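Side-chain contact in B-cell CLL/lymphoma 9 protein (Homo sapiens, PDB 2VPB), which acts in Wnt signalling as a transcription coactivator that binds beta-catenin and promotes its transcriptional activity, here represented by its HD1 domain: residues Glu20-Leu23 with Thr29-Ser32. Residues are numbered along the deposited sequence; the frame is centred on the assembly and turned at random.
Sequences EAVL and TIVS
Val22, in the last turn of helix 12-23, meets the turn 29-32 through a single methyl group. Its CG2 comes up against the peptide joining Thr29 to Ile30, 3.8 Å from Thr29 C, and also reaches the side chain of Ile30, where the CG2 methyl of Val22 and that of Ile30 touch obliquely at 4.0 Å. With CG1 anti to the backbone N (chi1 168°), CG2 is the branch left beside that nitrogen, and it faces the turn. Valine suits this place because its branch at CB sets a methyl directly beside the helix backbone, with a single torsion to fix, and that is enough to touch a chain whose nearest CA, that of Thr29, lies 6.1 Å from the CA of Val22.

Thr29 offers mainly its backbone, its CB pointing away from the helix, and its hydroxyl organises the turn instead. Thr29 OG1 accepts a bond from Val31 N at 3.2 Å, with an N-H...O angle of 144°, and lies 2.7 Å from Ser32 OG in a hydroxyl-hydroxyl hydrogen bond. Ser32 N closes the turn on Thr29 O at 3.1 Å, so the short side chains of threonine and serine link its two ends beside the backbone bond. Ile30, which is buried, meets Val22 CG2 with its backbone N and its own CG2. Branching at CB lets isoleucine do this while its CG1 arm leads away from the helix, and its apolar character suits a site that also packs on an apolar side chain of another protein chain. The side chains of Val22 and Ser32 also touch Val27 in the connecting loop. In this contact the later part of the PYGO1-interacting region lies against the helix end, in a type I beta turn whose first residue also forms an ST turn.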
# COMPACT_ATOMS: atom_id res chain seq x y z
N GLU B 20 11.93 3.41 -1.43
CA GLU B 20 13.37 3.67 -1.26
C GLU B 20 14.14 3.34 -2.54
O GLU B 20 15.00 4.10 -2.96
CB GLU B 20 13.93 2.91 -0.05
CG GLU B 20 13.63 3.59 1.28
CD GLU B 20 14.28 4.97 1.44
OE1 GLU B 20 15.53 5.07 1.40
OE2 GLU B 20 13.53 5.95 1.61
N ALA B 21 13.79 2.22 -3.19
CA ALA B 21 14.41 1.80 -4.45
C ALA B 21 14.21 2.84 -5.55
O ALA B 21 15.13 3.15 -6.31
CB ALA B 21 13.88 0.42 -4.89
N VAL B 22 13.01 3.40 -5.63
CA VAL B 22 12.72 4.47 -6.58
C VAL B 22 13.56 5.70 -6.26
O VAL B 22 14.21 6.27 -7.15
CB VAL B 22 11.20 4.80 -6.57
CG1 VAL B 22 10.90 6.11 -7.33
CG2 VAL B 22 10.41 3.66 -7.15
N LEU B 23 13.56 6.10 -4.99
CA LEU B 23 14.31 7.30 -4.56
C LEU B 23 15.81 7.16 -4.79
O LEU B 23 16.49 8.15 -5.11
CB LEU B 23 14.02 7.59 -3.09
CG LEU B 23 12.59 8.05 -2.79
CD1 LEU B 23 12.32 8.13 -1.30
CD2 LEU B 23 12.37 9.41 -3.44
N THR B 29 9.86 2.36 -11.16
CA THR B 29 8.58 2.33 -10.45
C THR B 29 8.59 1.24 -9.39
O THR B 29 9.43 0.33 -9.43
CB THR B 29 7.37 2.02 -11.38
OG1 THR B 29 7.28 0.61 -11.65
CG2 THR B 29 7.44 2.79 -12.69
N ILE B 30 7.64 1.32 -8.47
CA ILE B 30 7.55 0.35 -7.37
C ILE B 30 7.17 -1.05 -7.84
O ILE B 30 7.27 -2.00 -7.06
CB ILE B 30 6.59 0.82 -6.23
CG1 ILE B 30 5.13 0.98 -6.75
CG2 ILE B 30 7.10 2.13 -5.58
CD1 ILE B 30 4.11 1.04 -5.65
N VAL B 31 6.74 -1.20 -9.10
CA VAL B 31 6.44 -2.54 -9.64
C VAL B 31 7.41 -2.95 -10.76
O VAL B 31 7.13 -3.89 -11.52
CB VAL B 31 4.96 -2.69 -10.11
CG1 VAL B 31 4.00 -2.64 -8.91
CG2 VAL B 31 4.61 -1.62 -11.14
N SER B 32 8.55 -2.27 -10.83
CA SER B 32 9.58 -2.59 -11.83
C SER B 32 10.44 -3.77 -11.36
O SER B 32 11.65 -3.62 -11.16
CB SER B 32 10.45 -1.37 -12.10
OG SER B 32 9.66 -0.33 -12.63